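Local coordinates for protein fusolin (Anomala cuprea entomopoxvirus, PDB 4YN1) that crystallises in vivo into viral spindles that enhance virulence, and probably acts on chitin through a lytic polysaccharide mono-oxygenase-like domain, at residues Pro146-Val151 / Tyr212-Arg217; Glu135-Pro140 / Val195-Val200; Gln39-Lys44 / Ala56-Tyr61. One frame throughout, in Å; residues are numbered along the deposited sequence.

Contact 1: residues Pro146-Val151 / Tyr212-Arg217. With NAG (2-acetamido-2-deoxy-beta-D-glucopyranose), chain B.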
loop_
_atom_site.group_PDB
_atom_site.type_symbol
_atom_site.label_atom_id
_atom_site.label_comp_id
_atom_site.label_asym_id
_atom_site.label_seq_id
_atom_site.Cartn_x
_atom_site.Cartn_y
_atom_site.Cartn_z
ATOM N N PRO A 146 19.114 12.022 -8.657
ATOM C CA PRO A 146 18.017 11.778 -9.604
ATOM C C PRO A 146 17.223 10.510 -9.278
ATOM O O PRO A 146 17.763 9.560 -8.718
ATOM C CB PRO A 146 18.760 11.655 -10.947
ATOM C CG PRO A 146 20.050 11.051 -10.585
ATOM C CD PRO A 146 20.421 11.690 -9.265
ATOM N N SER A 147 15.948 10.511 -9.630
ATOM C CA SER A 147 15.080 9.379 -9.353
ATOM C C SER A 147 13.870 9.448 -10.247
ATOM O O SER A 147 13.641 10.469 -10.908
ATOM C CB SER A 147 14.646 9.406 -7.880
ATOM O OG SER A 147 13.762 10.499 -7.678
ATOM N N TYR A 148 13.053 8.386 -10.231
ATOM C CA TYR A 148 11.838 8.337 -11.020
ATOM C C TYR A 148 10.794 7.487 -10.329
ATOM O O TYR A 148 11.105 6.778 -9.380
ATOM C CB TYR A 148 12.085 7.873 -12.469
ATOM C CG TYR A 148 12.510 6.426 -12.585
ATOM C CD1 TYR A 148 13.770 6.019 -12.176
ATOM C CD2 TYR A 148 11.657 5.464 -13.124
ATOM C CE1 TYR A 148 14.208 4.720 -12.363
ATOM C CE2 TYR A 148 12.049 4.127 -13.218
ATOM C CZ TYR A 148 13.345 3.768 -12.867
ATOM O OH TYR A 148 13.797 2.479 -12.897
ATOM N N PHE A 149 9.568 7.644 -10.741
ATOM C CA PHE A 149 8.423 6.928 -10.169
ATOM C C PHE A 149 7.769 6.042 -11.193
ATOM O O PHE A 149 7.512 6.488 -12.314
ATOM C CB PHE A 149 7.340 7.906 -9.691
ATOM C CG PHE A 149 7.666 8.614 -8.402
ATOM C CD1 PHE A 149 8.379 9.797 -8.407
ATOM C CD2 PHE A 149 7.315 8.060 -7.181
ATOM C CE1 PHE A 149 8.686 10.455 -7.213
ATOM C CE2 PHE A 149 7.630 8.711 -5.980
ATOM C CZ PHE A 149 8.274 9.927 -6.005
ATOM N N GLU A 150 7.386 4.842 -10.763
ATOM C CA GLU A 150 6.526 3.945 -11.497
ATOM C C GLU A 150 5.316 3.640 -10.613
ATOM O O GLU A 150 5.477 3.462 -9.399
ATOM C CB GLU A 150 7.242 2.620 -11.804
ATOM C CG GLU A 150 8.305 2.801 -12.876
ATOM C CD GLU A 150 9.098 1.555 -13.209
ATOM O OE1 GLU A 150 8.957 0.541 -12.489
ATOM O OE2 GLU A 150 9.926 1.614 -14.146
ATOM N N VAL A 151 4.126 3.632 -11.203
ATOM C CA VAL A 151 2.916 3.284 -10.485
ATOM C C VAL A 151 2.205 2.169 -11.197
ATOM O O VAL A 151 2.044 2.209 -12.412
ATOM C CB VAL A 151 1.978 4.472 -10.251
ATOM C CG1 VAL A 151 0.839 4.066 -9.328
ATOM C CG2 VAL A 151 2.738 5.674 -9.670
ATOM N N TYR A 212 0.368 0.234 -6.487
ATOM C CA TYR A 212 1.704 -0.110 -6.012
ATOM C C TYR A 212 2.651 0.923 -6.567
ATOM O O TYR A 212 2.724 1.087 -7.790
ATOM C CB TYR A 212 2.095 -1.493 -6.485
ATOM C CG TYR A 212 3.332 -2.051 -5.834
ATOM C CD1 TYR A 212 3.384 -2.251 -4.457
ATOM C CD2 TYR A 212 4.368 -2.561 -6.597
ATOM C CE1 TYR A 212 4.468 -2.856 -3.854
ATOM C CE2 TYR A 212 5.463 -3.191 -5.998
ATOM C CZ TYR A 212 5.535 -3.291 -4.626
ATOM O OH TYR A 212 6.596 -3.943 -4.049
ATOM N N VAL A 213 3.256 1.697 -5.671
ATOM C CA VAL A 213 4.116 2.821 -6.008
ATOM C C VAL A 213 5.570 2.455 -5.799
ATOM O O VAL A 213 5.963 2.036 -4.705
ATOM C CB VAL A 213 3.732 4.057 -5.192
ATOM C CG1 VAL A 213 4.666 5.230 -5.521
ATOM C CG2 VAL A 213 2.264 4.444 -5.429
ATOM N N ARG A 214 6.381 2.731 -6.821
ATOM C CA ARG A 214 7.801 2.476 -6.789
ATOM C C ARG A 214 8.525 3.809 -7.016
ATOM O O ARG A 214 8.288 4.465 -8.030
ATOM C CB ARG A 214 8.174 1.479 -7.881
ATOM C CG ARG A 214 9.685 1.232 -8.006
ATOM C CD ARG A 214 9.971 0.306 -9.172
ATOM N NE ARG A 214 11.395 0.010 -9.236
ATOM C CZ ARG A 214 12.135 -0.111 -10.333
ATOM N NH1 ARG A 214 11.578 -0.068 -11.530
ATOM N NH2 ARG A 214 13.430 -0.343 -10.237
ATOM N N TRP A 215 9.385 4.202 -6.072
ATOM C CA TRP A 215 10.222 5.400 -6.213
ATOM C C TRP A 215 11.634 4.861 -6.333
ATOM O O TRP A 215 12.168 4.373 -5.350
ATOM C CB TRP A 215 10.128 6.301 -4.968
ATOM C CG TRP A 215 10.913 7.569 -5.090
ATOM C CD1 TRP A 215 11.165 8.268 -6.232
ATOM C CD2 TRP A 215 11.344 8.405 -4.006
ATOM N NE1 TRP A 215 11.790 9.457 -5.928
ATOM C CE2 TRP A 215 11.930 9.555 -4.571
ATOM C CE3 TRP A 215 11.407 8.237 -2.616
ATOM C CZ2 TRP A 215 12.448 10.601 -3.786
ATOM C CZ3 TRP A 215 11.864 9.302 -1.845
ATOM C CH2 TRP A 215 12.441 10.429 -2.434
ATOM N N GLN A 216 12.243 4.948 -7.530
ATOM C CA GLN A 216 13.547 4.352 -7.775
ATOM C C GLN A 216 14.637 5.410 -7.923
ATOM O O GLN A 216 14.503 6.290 -8.762
ATOM C CB GLN A 216 13.437 3.521 -9.063
ATOM C CG GLN A 216 14.721 2.809 -9.518
ATOM C CD GLN A 216 15.302 1.885 -8.469
ATOM O OE1 GLN A 216 14.678 0.924 -8.014
ATOM N NE2 GLN A 216 16.523 2.100 -8.069
ATOM N N ARG A 217 15.713 5.278 -7.189
ATOM C CA ARG A 217 16.864 6.175 -7.329
ATOM C C ARG A 217 17.652 5.776 -8.572
ATOM O O ARG A 217 17.908 4.582 -8.785
ATOM C CB ARG A 217 17.764 6.101 -6.108
ATOM C CG ARG A 217 17.098 6.773 -4.923
ATOM C CD ARG A 217 17.714 6.373 -3.605
ATOM N NE ARG A 217 19.096 6.825 -3.463
ATOM C CZ ARG A 217 19.787 6.815 -2.325
ATOM N NH1 ARG A 217 19.230 6.373 -1.202
ATOM N NH2 ARG A 217 21.037 7.260 -2.299
HETATM C C1 NAG B . 10.110 3.335 -17.383
HETATM C C2 NAG B . 10.365 1.902 -17.841
HETATM C C3 NAG B . 11.876 1.705 -17.981
HETATM C C4 NAG B . 12.462 2.749 -18.920
HETATM C C5 NAG B . 12.066 4.147 -18.448
HETATM C C6 NAG B . 12.514 5.259 -19.372
HETATM C C7 NAG B . 9.020 -0.028 -17.179
HETATM C C8 NAG B . 8.506 -0.846 -16.031
HETATM N N2 NAG B . 9.822 0.980 -16.861
HETATM O O3 NAG B . 12.154 0.382 -18.440
HETATM O O4 NAG B . 13.881 2.659 -18.924
HETATM O O5 NAG B . 10.634 4.218 -18.381
HETATM O O6 NAG B . 12.024 5.064 -20.694
HETATM O O7 NAG B . 8.732 -0.282 -18.344
HETATM O O HOH W 1 12.331 0.653 -14.327
#
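Strands 147-151 and 212-217 run antiparallel, their axes 4.7 Å apart at closest approach, and backbone hydrogen bonds join Tyr-148 to Gln-216 and Glu-150 to Arg-214 in both directions. Ser-147, Phe-149 and Val-151 therefore share one face with Trp-215 and Val-213, while Tyr-148, Glu-150, Arg-214 and Gln-216 occupy the other. On the apolar face the Phe-149 ring and the five-membered ring of Trp-215 form an offset stack, planes 6° apart and centroids 4.0 Å apart. Two flat, non-polar surfaces suit this buried place, and the indole keeps its one polar atom satisfied: Trp-215 NE1 donates to Ser-147 OG at 2.8 Å, tilted out of the indole plane. The polar face is built round a salt bridge. With CG anti to the backbone N (chi1 175°) and an extended chain as far as NE, Arg-214 reaches alongside Glu-150, and its NH1 binds Glu-150 OE1 at 2.9 Å, approaching from above the carboxylate plane. Phe-77 O and Tyr-226 OH also bind Arg-214. Gln-216 CB lies over the Tyr-148 ring in a CH-pi contact. A water joins Tyr-148 OH (2.7 Å), Glu-150 OE2 and Arg-214 NH1. Glu-150 OE2 also takes the N-H of NAG N2 at 2.8 Å; Arg-214 and Tyr-152 OH at OE1, with the water at OE2, probably hold the carboxylate in place for the sugar. Side chains alternate as in any antiparallel pair: here the Phe-149/Trp-215 face packs on the sandwich's other sheet, as in LPMO-like domains, and Glu-150 lines the glycan pocket.

Contact 2: residues Glu135-Pro140 / Val195-Val200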
loop_
_atom_site.group_PDB
_atom_site.type_symbol
_atom_site.label_atom_id
_atom_site.label_comp_id
_atom_site.label_asym_id
_atom_site.label_seq_id
_atom_site.Cartn_x
_atom_site.Cartn_y
_atom_site.Cartn_z
ATOM N N GLU A 135 -4.594 12.606 -8.112
ATOM C CA GLU A 135 -3.330 13.314 -7.908
ATOM C C GLU A 135 -2.670 12.628 -6.737
ATOM O O GLU A 135 -3.001 12.893 -5.585
ATOM C CB GLU A 135 -3.516 14.783 -7.631
ATOM C CG GLU A 135 -2.194 15.502 -7.503
ATOM C CD GLU A 135 -2.397 16.925 -7.046
ATOM O OE1 GLU A 135 -3.080 17.122 -6.014
ATOM O OE2 GLU A 135 -1.765 17.828 -7.634
ATOM N N LEU A 136 -1.753 11.742 -7.013
ATOM C CA LEU A 136 -1.086 11.010 -5.946
ATOM C C LEU A 136 -0.088 11.931 -5.260
ATOM O O LEU A 136 0.627 12.661 -5.940
ATOM C CB LEU A 136 -0.378 9.791 -6.545
ATOM C CG LEU A 136 0.288 8.813 -5.584
ATOM C CD1 LEU A 136 -0.050 7.376 -5.923
ATOM C CD2 LEU A 136 1.756 8.982 -5.552
ATOM N N GLU A 137 -0.016 11.895 -3.935
ATOM C CA GLU A 137 1.018 12.667 -3.239
ATOM C C GLU A 137 1.966 11.694 -2.579
ATOM O O GLU A 137 1.543 10.863 -1.774
ATOM C CB GLU A 137 0.393 13.599 -2.200
ATOM C CG GLU A 137 1.391 14.549 -1.523
ATOM C CD GLU A 137 0.839 15.280 -0.316
ATOM O OE1 GLU A 137 0.442 14.581 0.638
ATOM O OE2 GLU A 137 0.857 16.533 -0.279
ATOM N N PHE A 138 3.251 11.840 -2.849
ATOM C CA PHE A 138 4.291 11.037 -2.224
ATOM C C PHE A 138 5.072 11.990 -1.325
ATOM O O PHE A 138 5.470 13.084 -1.752
ATOM C CB PHE A 138 5.186 10.373 -3.276
ATOM C CG PHE A 138 6.171 9.428 -2.663
ATOM C CD1 PHE A 138 7.403 9.880 -2.213
ATOM C CD2 PHE A 138 5.889 8.075 -2.556
ATOM C CE1 PHE A 138 8.311 9.006 -1.636
ATOM C CE2 PHE A 138 6.769 7.223 -1.907
ATOM C CZ PHE A 138 8.000 7.674 -1.506
ATOM N N CYS A 139 5.256 11.568 -0.074
ATOM C CA CYS A 139 5.851 12.350 1.003
ATOM C C CYS A 139 7.322 11.905 1.228
ATOM O O CYS A 139 7.568 10.857 1.807
ATOM C CB CYS A 139 4.982 12.157 2.236
ATOM S SG CYS A 139 5.486 13.119 3.678
ATOM N N PRO A 140 8.308 12.617 0.660
ATOM C CA PRO A 140 9.714 12.211 0.817
ATOM C C PRO A 140 10.248 12.668 2.180
ATOM O O PRO A 140 10.002 13.816 2.601
ATOM C CB PRO A 140 10.394 12.941 -0.326
ATOM C CG PRO A 140 9.631 14.185 -0.449
ATOM C CD PRO A 140 8.225 13.888 -0.063
ATOM N N VAL A 195 6.894 17.937 -1.598
ATOM C CA VAL A 195 6.355 16.621 -1.945
ATOM C C VAL A 195 6.537 16.355 -3.414
ATOM O O VAL A 195 6.868 17.258 -4.173
ATOM C CB VAL A 195 4.838 16.560 -1.588
ATOM C CG1 VAL A 195 4.590 16.627 -0.088
ATOM C CG2 VAL A 195 4.045 17.609 -2.330
ATOM N N TYR A 196 6.212 15.138 -3.839
ATOM C CA TYR A 196 6.128 14.770 -5.254
ATOM C C TYR A 196 4.667 14.462 -5.531
ATOM O O TYR A 196 4.106 13.540 -4.908
ATOM C CB TYR A 196 6.951 13.533 -5.589
ATOM C CG TYR A 196 8.441 13.710 -5.422
ATOM C CD1 TYR A 196 9.201 14.354 -6.394
ATOM C CD2 TYR A 196 9.091 13.265 -4.277
ATOM C CE1 TYR A 196 10.575 14.530 -6.238
ATOM C CE2 TYR A 196 10.459 13.436 -4.114
ATOM C CZ TYR A 196 11.204 14.035 -5.116
ATOM O OH TYR A 196 12.550 14.170 -4.958
ATOM N N ARG A 197 4.022 15.268 -6.376
ATOM C CA ARG A 197 2.649 15.045 -6.773
ATOM C C ARG A 197 2.641 14.612 -8.223
ATOM O O ARG A 197 3.381 15.157 -9.034
ATOM C CB ARG A 197 1.743 16.268 -6.578
ATOM C CG ARG A 197 1.539 16.642 -5.107
ATOM C CD ARG A 197 0.420 17.680 -4.903
ATOM N NE ARG A 197 0.718 18.903 -5.634
ATOM C CZ ARG A 197 1.334 19.981 -5.153
ATOM N NH1 ARG A 197 1.657 20.058 -3.864
ATOM N NH2 ARG A 197 1.616 20.996 -5.949
ATOM N N MET A 198 1.841 13.616 -8.555
ATOM C CA MET A 198 1.786 13.123 -9.939
ATOM C C MET A 198 0.359 12.690 -10.242
ATOM O O MET A 198 -0.328 12.158 -9.371
ATOM C CB MET A 198 2.814 11.980 -10.173
ATOM C CG MET A 198 2.566 10.743 -9.344
ATOM S SD MET A 198 3.995 9.818 -8.806
ATOM C CE MET A 198 4.516 10.853 -7.348
ATOM N N ILE A 199 -0.106 12.960 -11.453
ATOM C CA ILE A 199 -1.446 12.566 -11.863
ATOM C C ILE A 199 -1.359 11.164 -12.391
ATOM O O ILE A 199 -0.739 10.933 -13.429
ATOM C CB ILE A 199 -2.088 13.518 -12.928
ATOM C CG1 ILE A 199 -2.081 15.004 -12.456
ATOM C CG2 ILE A 199 -3.524 13.051 -13.256
ATOM C CD1 ILE A 199 -2.735 15.243 -11.197
ATOM N N VAL A 200 -1.996 10.230 -11.684
ATOM C CA VAL A 200 -1.983 8.829 -12.039
ATOM C C VAL A 200 -3.333 8.459 -12.681
ATOM O O VAL A 200 -4.354 8.587 -12.017
ATOM C CB VAL A 200 -1.696 7.947 -10.802
ATOM C CG1 VAL A 200 -1.714 6.453 -11.165
ATOM C CG2 VAL A 200 -0.346 8.296 -10.200
HETATM O O HOH W 2 0.307 18.883 -1.582
#
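Glu-135 to Phe-138 pair with Ile-199 to Tyr-196 in antiparallel register, and the backbone bonds come in two reciprocal sets. Leu-136 exchanges them with Met-198 and Phe-138 with Tyr-196, the straightest being Tyr-196 N to Phe-138 O (3.0 Å, 175°). Next along the strand, Cys-139 forms a disulfide with Cys-189.

Apolar contacts fill the face that carries Leu-136, Phe-138, Tyr-196 and Met-198. The flexible Met-198 chain, bent at chi2 and chi3, brings its CE to 3.8 Å from Leu-136 CD2 and also near Phe-138 CB. Pro-140 CB meets the edge of the Tyr-196 ring at CE2, 3.8 Å away, while the phenol oxygen of Tyr-196 bonds Glu-145.

Charged groups take the other face. Glu-135 OE2 and Arg-197 NE form a long, weak salt bridge of 3.4 Å, and Glu-135 has a second cationic partner in Arg-184. Arg-197 NH1 binds Asn-182 O and, at 2.9 Å, a water that donates to Glu-137 OE2 at 2.7 Å. Glu-137 is also held by Thr-5 and Ser-187, and Ile-199 CD1 covers the aliphatic part of Glu-135.

Apolar side chains on one face thus oppose carboxylates and an arginine that share their bonds among neighbours and a water, with one long salt bridge directly between the strands.

Contact 3: residues Gln39-Lys44 / Ala56-Tyr61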
loop_
_atom_site.group_PDB
_atom_site.type_symbol
_atom_site.label_atom_id
_atom_site.label_comp_id
_atom_site.label_asym_id
_atom_site.label_seq_id
_atom_site.Cartn_x
_atom_site.Cartn_y
_atom_site.Cartn_z
ATOM N N GLN A 39 1.294 -8.559 14.967
ATOM C CA GLN A 39 1.272 -9.831 15.655
ATOM C C GLN A 39 1.854 -10.960 14.852
ATOM O O GLN A 39 2.500 -11.823 15.424
ATOM C CB GLN A 39 -0.113 -10.122 16.188
ATOM C CG GLN A 39 -0.418 -9.182 17.341
ATOM C CD GLN A 39 -1.767 -9.375 17.954
ATOM O OE1 GLN A 39 -2.674 -9.950 17.351
ATOM N NE2 GLN A 39 -1.947 -8.824 19.150
ATOM N N TYR A 40 1.737 -10.894 13.531
ATOM C CA TYR A 40 2.336 -11.885 12.646
ATOM C C TYR A 40 3.858 -11.881 12.803
ATOM O O TYR A 40 4.499 -12.935 12.941
ATOM C CB TYR A 40 1.940 -11.556 11.189
ATOM C CG TYR A 40 2.523 -12.489 10.170
ATOM C CD1 TYR A 40 1.868 -13.668 9.828
ATOM C CD2 TYR A 40 3.775 -12.254 9.615
ATOM C CE1 TYR A 40 2.438 -14.583 8.963
ATOM C CE2 TYR A 40 4.342 -13.151 8.714
ATOM C CZ TYR A 40 3.678 -14.332 8.415
ATOM O OH TYR A 40 4.223 -15.255 7.567
ATOM N N VAL A 41 4.447 -10.700 12.744
ATOM C CA VAL A 41 5.910 -10.593 12.863
ATOM C C VAL A 41 6.351 -10.948 14.281
ATOM O O VAL A 41 7.345 -11.648 14.468
ATOM C CB VAL A 41 6.393 -9.188 12.428
ATOM C CG1 VAL A 41 7.878 -8.996 12.728
ATOM C CG2 VAL A 41 6.116 -8.998 10.946
ATOM N N PHE A 42 5.614 -10.455 15.260
ATOM C CA PHE A 42 5.903 -10.713 16.676
ATOM C C PHE A 42 5.911 -12.232 16.903
ATOM O O PHE A 42 6.901 -12.769 17.387
ATOM C CB PHE A 42 4.856 -10.038 17.545
ATOM C CG PHE A 42 5.086 -10.155 19.036
ATOM C CD1 PHE A 42 5.893 -9.244 19.704
ATOM C CD2 PHE A 42 4.456 -11.143 19.778
ATOM C CE1 PHE A 42 6.053 -9.317 21.097
ATOM C CE2 PHE A 42 4.668 -11.250 21.158
ATOM C CZ PHE A 42 5.467 -10.344 21.804
ATOM N N ASN A 43 4.838 -12.929 16.473
ATOM C CA ASN A 43 4.761 -14.388 16.607
ATOM C C ASN A 43 5.766 -15.150 15.741
ATOM O O ASN A 43 6.230 -16.222 16.152
ATOM C CB ASN A 43 3.344 -14.881 16.349
ATOM C CG ASN A 43 2.409 -14.501 17.440
ATOM O OD1 ASN A 43 2.810 -14.063 18.511
ATOM N ND2 ASN A 43 1.140 -14.641 17.194
ATOM N N LYS A 44 6.164 -14.604 14.598
ATOM C CA LYS A 44 7.191 -15.234 13.760
ATOM C C LYS A 44 8.533 -15.219 14.511
ATOM O O LYS A 44 9.228 -16.239 14.544
ATOM C CB LYS A 44 7.335 -14.499 12.424
ATOM C CG LYS A 44 8.274 -15.113 11.409
ATOM C CD LYS A 44 8.109 -14.387 10.066
ATOM C CE LYS A 44 9.219 -14.658 9.087
ATOM N NZ LYS A 44 8.992 -13.909 7.822
ATOM N N ALA A 56 9.110 -7.904 19.949
ATOM C CA ALA A 56 8.478 -6.578 19.975
ATOM C C ALA A 56 9.300 -5.614 19.114
ATOM O O ALA A 56 8.732 -4.869 18.318
ATOM C CB ALA A 56 8.366 -6.052 21.403
ATOM N N SER A 57 10.632 -5.701 19.199
ATOM C CA SER A 57 11.503 -4.839 18.421
ATOM C C SER A 57 11.306 -5.038 16.904
ATOM O O SER A 57 11.207 -4.054 16.173
ATOM C CB SER A 57 12.967 -5.043 18.818
ATOM O OG SER A 57 13.832 -4.339 17.940
ATOM N N ALA A 58 11.260 -6.296 16.448
ATOM C CA ALA A 58 11.067 -6.629 15.039
ATOM C C ALA A 58 9.717 -6.113 14.535
ATOM O O ALA A 58 9.652 -5.510 13.468
ATOM C CB ALA A 58 11.155 -8.136 14.833
ATOM N N ALA A 59 8.660 -6.290 15.322
ATOM C CA ALA A 59 7.327 -5.856 14.908
ATOM C C ALA A 59 7.204 -4.339 14.908
ATOM O O ALA A 59 6.601 -3.743 14.010
ATOM C CB ALA A 59 6.308 -6.466 15.819
ATOM N N GLN A 60 7.815 -3.693 15.910
ATOM C CA GLN A 60 7.821 -2.229 15.976
ATOM C C GLN A 60 8.611 -1.605 14.839
ATOM O O GLN A 60 8.166 -0.608 14.246
ATOM C CB GLN A 60 8.340 -1.769 17.336
ATOM C CG GLN A 60 7.325 -2.045 18.443
ATOM C CD GLN A 60 7.912 -1.995 19.848
ATOM O OE1 GLN A 60 9.082 -1.691 20.046
ATOM N NE2 GLN A 60 7.112 -2.328 20.843
ATOM N N TYR A 61 9.712 -2.242 14.465
ATOM C CA TYR A 61 10.589 -1.789 13.391
ATOM C C TYR A 61 9.783 -1.700 12.088
ATOM O O TYR A 61 9.951 -0.778 11.331
ATOM C CB TYR A 61 11.750 -2.788 13.234
ATOM C CG TYR A 61 12.734 -2.443 12.145
ATOM C CD1 TYR A 61 13.820 -1.610 12.397
ATOM C CD2 TYR A 61 12.608 -2.982 10.873
ATOM C CE1 TYR A 61 14.769 -1.344 11.417
ATOM C CE2 TYR A 61 13.576 -2.757 9.896
ATOM C CZ TYR A 61 14.668 -1.959 10.182
ATOM O OH TYR A 61 15.540 -1.676 9.183
#
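Val-41 and Phe-42 meet Ala-56, Ala-58 and Ala-59 in an antiparallel helical hairpin: helix 32-47 and helix 52-64 follow one another in the chain, and the axes of the short segments come within 7.9 Å at closest approach, their directions 150° apart. This spacing is close for two helices, and alanine suits it, because the alanine methyls project little from the backbone.

Val-41 shows the fit atom by atom. From CB, which points toward the partner helix, CG1 leaves anti to the backbone N (chi1 172°) and reaches the backbone between Ala-58 and Ala-59. It lies 3.8 Å from Ala-59 N and 3.9 Å from Ala-58 C, and also touches the methyl of Ala-58, with CB 4.0 Å away. The other branch, CG2, stands anti to the carbonyl carbon, beside the backbone N, so CG1 is the one that does the touching. A branched, compact residue can press such a methyl against the neighbouring helix without needing a long reach.

One residue further, Phe-42 extends the packing toward the start of segment 56-61. Its CB faces the Ala-59 methyl, while the ring, though its first bond is not aimed at the other helix, swings its end across to Ala-56. The Phe-42 side chain also touches Thr-52 and Ala-55 of helix 52-64. The side chains that meet are wholly apolar, and Lys-44 pairs instead with Asp-107. Along one side of the Phe-42 ring, CD1 lies 3.5 Å from Ala-56 N and CE1 4.0 Å from Ala-56 CB.

In the fold
Contacts 1 and 2 are strand pairs in the two facing sheets of one sandwich: their centres are 11 Å apart and their aromatic faces meet, with Trp-215 CE3 3.3 Å from Phe-138 CE1 and Phe-149 CE1 3.7 Å from Tyr-196 CG. Their segments alternate along the chain: strand 131-140 leads into strand 147-154 and strand 194-203 into strand 209-217, each time crossing from one sheet to the other. Contact 1 alone of the three supplies a residue to the glycan pocket, while Met-198 of contact 2 stays about 12 Å from a bound sugar. Contact 3 stands apart, its centre 28 Å from that of contact 1 and 30 Å from that of contact 2, in a helical region earlier in the chain.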